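Local coordinates for methyltransferase-like protein 5 (Pyrococcus horikoshii, PDB 1WY7) that probably acts as an S-adenosylmethionine-dependent RNA methyltransferase and binds S-adenosyl-L-homocysteine in its methyltransferase fold, at residues Leu39-Ala42 with Tyr43-Gly46; Leu134-Ala137 with Phe138-Ser141; Glu159-Ser162 with Trp163-Phe167. All coordinates share one frame; numbering follows the deposited sequence.

Contact 1: residues Leu39-Ala42 with Tyr43-Gly46; sequences LWLA and YSLG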
ATOM      1  N   LEU A  39      -3.535   2.637   7.650  1.00 27.04           N
ATOM      2  CA  LEU A  39      -3.558   1.504   8.575  1.00 27.58           C
ATOM      3  C   LEU A  39      -4.502   1.676   9.759  1.00 28.40           C
ATOM      4  O   LEU A  39      -5.202   0.739  10.141  1.00 28.27           O
ATOM      5  CB  LEU A  39      -2.141   1.222   9.085  1.00 26.45           C
ATOM      6  CG  LEU A  39      -1.171   0.607   8.072  1.00 25.51           C
ATOM      7  CD1 LEU A  39       0.250   0.739   8.574  1.00 24.72           C
ATOM      8  CD2 LEU A  39      -1.526  -0.854   7.854  1.00 23.53           C
ATOM      9  N   TRP A  40      -4.520   2.868  10.345  1.00 30.04           N
ATOM     10  CA  TRP A  40      -5.397   3.102  11.479  1.00 32.75           C
ATOM     11  C   TRP A  40      -6.842   2.991  11.034  1.00 32.54           C
ATOM     12  O   TRP A  40      -7.662   2.406  11.724  1.00 31.08           O
ATOM     13  CB  TRP A  40      -5.153   4.478  12.088  1.00 36.14           C
ATOM     14  CG  TRP A  40      -5.651   4.515  13.475  1.00 42.51           C
ATOM     15  CD1 TRP A  40      -6.807   5.087  13.925  1.00 43.09           C
ATOM     16  CD2 TRP A  40      -5.059   3.857  14.601  1.00 44.33           C
ATOM     17  NE1 TRP A  40      -6.976   4.820  15.264  1.00 46.81           N
ATOM     18  CE2 TRP A  40      -5.917   4.066  15.705  1.00 46.71           C
ATOM     19  CE3 TRP A  40      -3.888   3.107  14.783  1.00 45.43           C
ATOM     20  CZ2 TRP A  40      -5.642   3.552  16.974  1.00 47.86           C
ATOM     21  CZ3 TRP A  40      -3.610   2.594  16.042  1.00 47.69           C
ATOM     22  CH2 TRP A  40      -4.487   2.820  17.124  1.00 49.99           C
ATOM     23  N   LEU A  41      -7.144   3.551   9.863  1.00 33.50           N
ATOM     24  CA  LEU A  41      -8.495   3.483   9.320  1.00 33.00           C
ATOM     25  C   LEU A  41      -8.902   2.022   9.157  1.00 34.74           C
ATOM     26  O   LEU A  41      -9.972   1.605   9.615  1.00 34.68           O
ATOM     27  CB  LEU A  41      -8.561   4.181   7.961  1.00 32.52           C
ATOM     28  CG  LEU A  41      -9.860   3.949   7.178  1.00 33.22           C
ATOM     29  CD1 LEU A  41     -11.033   4.507   7.968  1.00 33.44           C
ATOM     30  CD2 LEU A  41      -9.770   4.620   5.814  1.00 34.01           C
ATOM     31  N   ALA A  42      -8.043   1.242   8.505  1.00 34.27           N
ATOM     32  CA  ALA A  42      -8.328  -0.174   8.289  1.00 34.30           C
ATOM     33  C   ALA A  42      -8.462  -0.891   9.617  1.00 33.72           C
ATOM     34  O   ALA A  42      -9.353  -1.713   9.800  1.00 33.75           O
ATOM     35  CB  ALA A  42      -7.213  -0.819   7.463  1.00 33.17           C
ATOM     36  N   TYR A  43      -7.560  -0.595  10.545  1.00 35.85           N
ATOM     37  CA  TYR A  43      -7.604  -1.245  11.851  1.00 37.69           C
ATOM     38  C   TYR A  43      -8.899  -0.907  12.585  1.00 36.08           C
ATOM     39  O   TYR A  43      -9.575  -1.794  13.101  1.00 32.12           O
ATOM     40  CB  TYR A  43      -6.386  -0.841  12.684  1.00 41.10           C
ATOM     41  CG  TYR A  43      -6.430  -1.327  14.113  1.00 45.95           C
ATOM     42  CD1 TYR A  43      -6.937  -0.515  15.128  1.00 49.25           C
ATOM     43  CD2 TYR A  43      -5.983  -2.603  14.449  1.00 47.50           C
ATOM     44  CE1 TYR A  43      -6.998  -0.964  16.445  1.00 52.46           C
ATOM     45  CE2 TYR A  43      -6.041  -3.067  15.759  1.00 51.08           C
ATOM     46  CZ  TYR A  43      -6.548  -2.242  16.754  1.00 53.72           C
ATOM     47  OH  TYR A  43      -6.618  -2.690  18.052  1.00 55.70           O
ATOM     48  N   SER A  44      -9.264   0.372  12.578  1.00 35.72           N
ATOM     49  CA  SER A  44     -10.472   0.815  13.262  1.00 37.48           C
ATOM     50  C   SER A  44     -11.749   0.212  12.698  1.00 36.31           C
ATOM     51  O   SER A  44     -12.761   0.140  13.388  1.00 37.01           O
ATOM     52  CB  SER A  44     -10.576   2.337  13.222  1.00 36.66           C
ATOM     53  OG  SER A  44     -10.942   2.767  11.928  1.00 41.12           O
ATOM     54  N   LEU A  45     -11.708  -0.231  11.448  1.00 36.13           N
ATOM     55  CA  LEU A  45     -12.892  -0.817  10.838  1.00 36.06           C
ATOM     56  C   LEU A  45     -12.891  -2.332  10.954  1.00 35.87           C
ATOM     57  O   LEU A  45     -13.773  -2.999  10.422  1.00 40.75           O
ATOM     58  CB  LEU A  45     -12.989  -0.379   9.367  1.00 35.47           C
ATOM     59  CG  LEU A  45     -13.266   1.125   9.206  1.00 36.62           C
ATOM     60  CD1 LEU A  45     -13.106   1.567   7.751  1.00 35.82           C
ATOM     61  CD2 LEU A  45     -14.667   1.415   9.704  1.00 33.82           C
ATOM     62  N   GLY A  46     -11.905  -2.875  11.660  1.00 35.70           N
ATOM     63  CA  GLY A  46     -11.810  -4.312  11.822  1.00 33.41           C
ATOM     64  C   GLY A  46     -11.245  -5.010  10.594  1.00 35.15           C
ATOM     65  O   GLY A  46     -11.458  -6.206  10.418  1.00 35.62           O
TER
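Y43 N and S44 N reach back to L39 O and W40 O, each at 2.7 Å, so the helix keeps regular i to i+4 bonding up to S44. Beyond that the pattern frays: L45 N makes a weak bond to L41 O and another to A42 O at 3.2 Å. G46, at positive phi, ends the helix in a Schellman motif, its N bonded to Y43 O. S44 adds a side-chain bond to the same last turn. Its OG stands between the backbone N and the carbonyl carbon (chi1 74°) and donates to L41 O at 2.8 Å, so that this carbonyl is gripped by a hydroxyl as well as by the weak amide bond. On the same flank L41 and L45 cross at a slant, CD1 of L41 meeting CD1 of L45 at 3.6 Å. W40 and Y43 pair more loosely: the six-membered ring of the indole and the phenol ring have centroids 5.4 Å apart and planes inclined at 37°, an oblique pairing. The two flanks face different parts of the fold. W40 touches K5, and L39 and Y43 lie on L70, whereas L41, A42 and L45 rest on Y145 of strand 143-149, and L41 and L45 also touch H171 of strand 167-179.

Contact 2: residues Leu134-Ala137 with Phe138-Ser141; sequences LLKA and FEIS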
ATOM      1  N   LEU A 134      -4.911  -2.131  -9.165  1.00 29.60           N
ATOM      2  CA  LEU A 134      -6.329  -2.057  -8.828  1.00 29.83           C
ATOM      3  C   LEU A 134      -7.041  -3.308  -9.329  1.00 30.59           C
ATOM      4  O   LEU A 134      -7.837  -3.898  -8.598  1.00 29.12           O
ATOM      5  CB  LEU A 134      -6.961  -0.803  -9.425  1.00 29.05           C
ATOM      6  CG  LEU A 134      -6.494   0.485  -8.749  1.00 28.66           C
ATOM      7  CD1 LEU A 134      -6.799   1.683  -9.625  1.00 28.21           C
ATOM      8  CD2 LEU A 134      -7.172   0.597  -7.389  1.00 31.33           C
ATOM      9  N   LEU A 135      -6.746  -3.723 -10.566  1.00 32.49           N
ATOM     10  CA  LEU A 135      -7.358  -4.938 -11.120  1.00 32.67           C
ATOM     11  C   LEU A 135      -7.067  -6.149 -10.240  1.00 29.71           C
ATOM     12  O   LEU A 135      -7.967  -6.899  -9.908  1.00 30.59           O
ATOM     13  CB  LEU A 135      -6.851  -5.228 -12.546  1.00 34.17           C
ATOM     14  CG  LEU A 135      -7.719  -4.715 -13.699  1.00 37.49           C
ATOM     15  CD1 LEU A 135      -7.060  -5.068 -15.042  1.00 37.60           C
ATOM     16  CD2 LEU A 135      -9.109  -5.337 -13.599  1.00 35.15           C
ATOM     17  N   LYS A 136      -5.802  -6.348  -9.886  1.00 28.75           N
ATOM     18  CA  LYS A 136      -5.422  -7.477  -9.042  1.00 27.98           C
ATOM     19  C   LYS A 136      -6.082  -7.391  -7.661  1.00 28.24           C
ATOM     20  O   LYS A 136      -6.620  -8.375  -7.161  1.00 28.60           O
ATOM     21  CB  LYS A 136      -3.903  -7.526  -8.894  1.00 27.70           C
ATOM     22  CG  LYS A 136      -3.389  -8.652  -8.022  1.00 27.96           C
ATOM     23  CD  LYS A 136      -3.839 -10.007  -8.545  1.00 31.15           C
ATOM     24  CE  LYS A 136      -3.383 -10.228  -9.987  1.00 29.57           C
ATOM     25  NZ  LYS A 136      -3.935 -11.504 -10.494  1.00 32.04           N
ATOM     26  N   ALA A 137      -6.035  -6.216  -7.045  1.00 29.06           N
ATOM     27  CA  ALA A 137      -6.646  -6.024  -5.727  1.00 30.49           C
ATOM     28  C   ALA A 137      -8.127  -6.399  -5.772  1.00 30.34           C
ATOM     29  O   ALA A 137      -8.619  -7.128  -4.919  1.00 31.39           O
ATOM     30  CB  ALA A 137      -6.484  -4.549  -5.260  1.00 26.99           C
ATOM     31  N   PHE A 138      -8.840  -5.903  -6.774  1.00 31.87           N
ATOM     32  CA  PHE A 138     -10.263  -6.213  -6.901  1.00 33.96           C
ATOM     33  C   PHE A 138     -10.509  -7.702  -7.129  1.00 34.90           C
ATOM     34  O   PHE A 138     -11.514  -8.261  -6.690  1.00 37.31           O
ATOM     35  CB  PHE A 138     -10.861  -5.398  -8.040  1.00 31.12           C
ATOM     36  CG  PHE A 138     -10.869  -3.926  -7.775  1.00 32.57           C
ATOM     37  CD1 PHE A 138     -10.784  -3.019  -8.819  1.00 30.22           C
ATOM     38  CD2 PHE A 138     -10.942  -3.446  -6.468  1.00 31.99           C
ATOM     39  CE1 PHE A 138     -10.767  -1.659  -8.575  1.00 31.92           C
ATOM     40  CE2 PHE A 138     -10.928  -2.089  -6.211  1.00 32.28           C
ATOM     41  CZ  PHE A 138     -10.839  -1.190  -7.267  1.00 33.53           C
ATOM     42  N   GLU A 139      -9.566  -8.336  -7.802  1.00 34.79           N
ATOM     43  CA  GLU A 139      -9.625  -9.754  -8.123  1.00 37.24           C
ATOM     44  C   GLU A 139      -9.437 -10.672  -6.907  1.00 37.36           C
ATOM     45  O   GLU A 139     -10.175 -11.643  -6.730  1.00 36.31           O
ATOM     46  CB  GLU A 139      -8.520 -10.047  -9.151  1.00 39.40           C
ATOM     47  CG  GLU A 139      -8.702 -11.287  -9.979  1.00 45.83           C
ATOM     48  CD  GLU A 139      -7.374 -11.927 -10.375  1.00 48.14           C
ATOM     49  OE1 GLU A 139      -6.411 -11.191 -10.681  1.00 47.77           O
ATOM     50  OE2 GLU A 139      -7.301 -13.175 -10.383  1.00 50.17           O
ATOM     51  N   ILE A 140      -8.452 -10.360  -6.062  1.00 37.14           N
ATOM     52  CA  ILE A 140      -8.148 -11.220  -4.915  1.00 35.88           C
ATOM     53  C   ILE A 140      -8.766 -10.897  -3.557  1.00 36.30           C
ATOM     54  O   ILE A 140      -8.615 -11.675  -2.616  1.00 35.88           O
ATOM     55  CB  ILE A 140      -6.612 -11.340  -4.687  1.00 34.72           C
ATOM     56  CG1 ILE A 140      -6.023  -9.993  -4.252  1.00 34.78           C
ATOM     57  CG2 ILE A 140      -5.929 -11.802  -5.955  1.00 35.14           C
ATOM     58  CD1 ILE A 140      -4.565 -10.089  -3.764  1.00 31.00           C
ATOM     59  N   SER A 141      -9.461  -9.774  -3.435  1.00 37.41           N
ATOM     60  CA  SER A 141     -10.048  -9.423  -2.144  1.00 37.76           C
ATOM     61  C   SER A 141     -11.385  -8.715  -2.285  1.00 37.98           C
ATOM     62  O   SER A 141     -11.750  -8.275  -3.370  1.00 39.16           O
ATOM     63  CB  SER A 141      -9.079  -8.523  -1.357  1.00 38.91           C
ATOM     64  OG  SER A 141      -9.603  -8.181  -0.077  1.00 39.44           O
TER
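F138 N bonds to L134 O, and E139 N to L135 O, in the last turns of helix 131-140, the crossover helix of a beta-alpha-beta unit between parallel strands 115-118 and 143-149 of the methyltransferase sheet. Among the backbone bonds, F138 N to L134 O is nearly straight at 167°, and I140 N bonds to K136 O at 2.9 Å. The series ends with a weak bond from S141 N to A137 O, where S141 leaves helical geometry; its OG is held by V143 O.

Packing round the F138 ring comes next. CG of F138 lies anti to the carbonyl carbon (chi1 -66°), which turns the ring back over the preceding turn: L134 O sits 3.0 Å above one ring face, toward the rim. The apolar part is L134 CB, which approaches F138 CE1 at 4.0 Å, the two side chains running side by side. Beyond the helix, the F138 ring stacks on F167 and meets F200 edge-to-face, while A137 and L134 pack against strand 115-118.

The charged interaction is on another flank. K136 bends at chi2 and chi3, which curls its chain past I140, with CD of K136 3.8 Å from I140 CG2, and brings the ammonium to E139. F109 O also accepts from this ammonium, which therefore has a carbonyl as well as a carboxylate for a partner. In the salt bridge K136 NZ meets E139 OE1 at 2.5 Å, a short length for such a pair, on the syn side and 21° out of the carboxylate plane.

Contact 3: residues Glu159-Ser162 with Trp163-Phe167; sequences EKFS and WEHGF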
ATOM      1  N   GLU A 159     -13.090   6.330  -9.241  1.00 36.51           N
ATOM      2  CA  GLU A 159     -14.490   6.097  -8.917  1.00 38.70           C
ATOM      3  C   GLU A 159     -15.152   5.256 -10.011  1.00 39.84           C
ATOM      4  O   GLU A 159     -15.909   4.327  -9.726  1.00 39.66           O
ATOM      5  CB  GLU A 159     -15.206   7.445  -8.769  1.00 39.24           C
ATOM      6  CG  GLU A 159     -16.227   7.478  -7.649  1.00 42.93           C
ATOM      7  CD  GLU A 159     -15.598   7.477  -6.262  1.00 42.96           C
ATOM      8  OE1 GLU A 159     -16.103   6.733  -5.400  1.00 44.80           O
ATOM      9  OE2 GLU A 159     -14.618   8.221  -6.023  1.00 42.22           O
ATOM     10  N   LYS A 160     -14.856   5.584 -11.267  1.00 41.62           N
ATOM     11  CA  LYS A 160     -15.419   4.861 -12.408  1.00 44.15           C
ATOM     12  C   LYS A 160     -14.823   3.467 -12.572  1.00 43.88           C
ATOM     13  O   LYS A 160     -15.548   2.497 -12.794  1.00 43.39           O
ATOM     14  CB  LYS A 160     -15.217   5.645 -13.716  1.00 46.79           C
ATOM     15  CG  LYS A 160     -16.317   6.664 -14.009  1.00 50.73           C
ATOM     16  CD  LYS A 160     -16.146   7.342 -15.371  1.00 53.37           C
ATOM     17  CE  LYS A 160     -14.931   8.260 -15.394  1.00 55.80           C
ATOM     18  NZ  LYS A 160     -14.810   9.034 -16.671  1.00 57.45           N
ATOM     19  N   PHE A 161     -13.504   3.365 -12.459  1.00 42.78           N
ATOM     20  CA  PHE A 161     -12.836   2.075 -12.613  1.00 41.89           C
ATOM     21  C   PHE A 161     -13.280   1.056 -11.558  1.00 41.18           C
ATOM     22  O   PHE A 161     -13.577  -0.097 -11.886  1.00 40.10           O
ATOM     23  CB  PHE A 161     -11.319   2.259 -12.561  1.00 41.73           C
ATOM     24  CG  PHE A 161     -10.535   1.038 -12.981  1.00 43.81           C
ATOM     25  CD1 PHE A 161     -10.102   0.113 -12.040  1.00 42.35           C
ATOM     26  CD2 PHE A 161     -10.191   0.842 -14.321  1.00 43.06           C
ATOM     27  CE1 PHE A 161      -9.336  -0.980 -12.417  1.00 44.26           C
ATOM     28  CE2 PHE A 161      -9.425  -0.250 -14.708  1.00 43.20           C
ATOM     29  CZ  PHE A 161      -8.994  -1.162 -13.757  1.00 44.28           C
ATOM     30  N   SER A 162     -13.341   1.475 -10.299  1.00 38.43           N
ATOM     31  CA  SER A 162     -13.750   0.562  -9.244  1.00 38.65           C
ATOM     32  C   SER A 162     -15.189   0.107  -9.460  1.00 38.64           C
ATOM     33  O   SER A 162     -15.535  -1.048  -9.216  1.00 35.63           O
ATOM     34  CB  SER A 162     -13.623   1.230  -7.862  1.00 39.41           C
ATOM     35  OG  SER A 162     -14.537   2.307  -7.712  1.00 38.73           O
ATOM     36  N   TRP A 163     -16.035   1.024  -9.912  1.00 41.21           N
ATOM     37  CA  TRP A 163     -17.432   0.689 -10.145  1.00 44.55           C
ATOM     38  C   TRP A 163     -17.574  -0.381 -11.222  1.00 45.44           C
ATOM     39  O   TRP A 163     -18.300  -1.360 -11.049  1.00 44.52           O
ATOM     40  CB  TRP A 163     -18.219   1.925 -10.566  1.00 47.23           C
ATOM     41  CG  TRP A 163     -19.675   1.642 -10.674  1.00 51.07           C
ATOM     42  CD1 TRP A 163     -20.447   1.725 -11.794  1.00 51.93           C
ATOM     43  CD2 TRP A 163     -20.534   1.184  -9.624  1.00 52.48           C
ATOM     44  NE1 TRP A 163     -21.736   1.347 -11.509  1.00 53.51           N
ATOM     45  CE2 TRP A 163     -21.820   1.009 -10.183  1.00 53.14           C
ATOM     46  CE3 TRP A 163     -20.346   0.905  -8.263  1.00 53.08           C
ATOM     47  CZ2 TRP A 163     -22.913   0.567  -9.431  1.00 54.49           C
ATOM     48  CZ3 TRP A 163     -21.435   0.464  -7.515  1.00 54.87           C
ATOM     49  CH2 TRP A 163     -22.703   0.301  -8.103  1.00 54.76           C
ATOM     50  N   GLU A 164     -16.875  -0.189 -12.334  1.00 46.55           N
ATOM     51  CA  GLU A 164     -16.935  -1.143 -13.425  1.00 47.60           C
ATOM     52  C   GLU A 164     -16.470  -2.509 -12.977  1.00 46.02           C
ATOM     53  O   GLU A 164     -16.776  -3.507 -13.614  1.00 46.21           O
ATOM     54  CB  GLU A 164     -16.068  -0.675 -14.572  1.00 50.64           C
ATOM     55  CG  GLU A 164     -16.447   0.682 -15.054  1.00 57.08           C
ATOM     56  CD  GLU A 164     -15.624   1.105 -16.241  1.00 61.65           C
ATOM     57  OE1 GLU A 164     -15.733   2.286 -16.619  1.00 63.48           O
ATOM     58  OE2 GLU A 164     -14.879   0.257 -16.792  1.00 62.74           O
ATOM     59  N   HIS A 165     -15.728  -2.561 -11.875  1.00 44.25           N
ATOM     60  CA  HIS A 165     -15.244  -3.843 -11.381  1.00 41.58           C
ATOM     61  C   HIS A 165     -15.982  -4.324 -10.143  1.00 40.24           C
ATOM     62  O   HIS A 165     -15.485  -5.175  -9.406  1.00 39.94           O
ATOM     63  CB  HIS A 165     -13.738  -3.772 -11.132  1.00 40.65           C
ATOM     64  CG  HIS A 165     -12.936  -3.699 -12.391  1.00 40.76           C
ATOM     65  ND1 HIS A 165     -12.677  -4.808 -13.172  1.00 39.98           N
ATOM     66  CD2 HIS A 165     -12.397  -2.645 -13.051  1.00 41.95           C
ATOM     67  CE1 HIS A 165     -12.017  -4.438 -14.253  1.00 40.19           C
ATOM     68  NE2 HIS A 165     -11.833  -3.133 -14.206  1.00 41.12           N
ATOM     69  N   GLY A 166     -17.176  -3.776  -9.929  1.00 38.74           N
ATOM     70  CA  GLY A 166     -17.997  -4.181  -8.803  1.00 38.19           C
ATOM     71  C   GLY A 166     -17.601  -3.708  -7.414  1.00 37.96           C
ATOM     72  O   GLY A 166     -17.952  -4.353  -6.420  1.00 38.84           O
ATOM     73  N   PHE A 167     -16.879  -2.594  -7.331  1.00 36.35           N
ATOM     74  CA  PHE A 167     -16.460  -2.051  -6.035  1.00 35.96           C
ATOM     75  C   PHE A 167     -16.909  -0.609  -5.840  1.00 35.25           C
ATOM     76  O   PHE A 167     -17.014   0.164  -6.793  1.00 36.68           O
ATOM     77  CB  PHE A 167     -14.927  -2.120  -5.878  1.00 34.13           C
ATOM     78  CG  PHE A 167     -14.409  -3.495  -5.535  1.00 34.66           C
ATOM     79  CD1 PHE A 167     -14.435  -4.525  -6.476  1.00 34.67           C
ATOM     80  CD2 PHE A 167     -13.926  -3.767  -4.258  1.00 33.37           C
ATOM     81  CE1 PHE A 167     -13.994  -5.805  -6.147  1.00 33.53           C
ATOM     82  CE2 PHE A 167     -13.483  -5.043  -3.918  1.00 33.14           C
ATOM     83  CZ  PHE A 167     -13.517  -6.064  -4.861  1.00 34.04           C
TER
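F161 and H165, four residues apart at the end of helix 152-164, cross with ring planes at 45° and centroids 4.5 Å apart, an oblique pair. The imidazole comes in over one face of the phenyl ring by its CD2-NE2 side: H165 CD2 stands 3.5 Å above that plane, toward the rim, and H165 NE2 lies 3.5 Å from F161 CZ. With CG anti to the backbone N (chi1 -168°), the phenyl group swings along the helix toward the later residue. H165 answers with CG beside its own N (chi1 -71°), which also sets CD2 of H165 3.0 Å from F161 O, an oxygen at the edge of the imidazole near its plane. Replacing F161 by alanine removes the face under the imidazole, which is likely to let H165 turn more freely and to open a gap beside L134 and L135.

The chain ends this helix with a Schellman motif, whose C-prime residue is G166 at positive phi: F167 N bonds to S162 O at 2.8 Å, and G166 N to W163 O. H165 N also donates to S162 O, at 3.1 Å. Both donors stand out of the plane of this carbonyl, and they reach it from opposite faces, so two bonds grip the oxygen as the chain turns into strand 167-179.

S162 OG turns back into the helix, where I158 O is its main partner. S162 CB faces F167 CB at 4.1 Å. F167 carries its ring away from that serine toward F200 of strand 191-202; on another flank W163 touches V168.

From the N terminus, contact 1 comes first, finishing helix 32-44 ahead of strand 52-56. Contact 2 follows at the end of helix 131-140, before strand 143-149, and contact 3 ends helix 152-164 where strand 167-179 begins. Each closes only a local turn, and the three run in series, without nesting or crossing. Contact 1 stands apart, its nearest atoms about 11 Å from contact 2 and about 13 Å from contact 3; it sets the end of helix 32-44 against strands 143-149 and 167-179. Contacts 2 and 3 touch directly, F138 CZ lying 3.7 Å from S162 CB, and so join the C-terminal ends of helices 131-140 and 152-164.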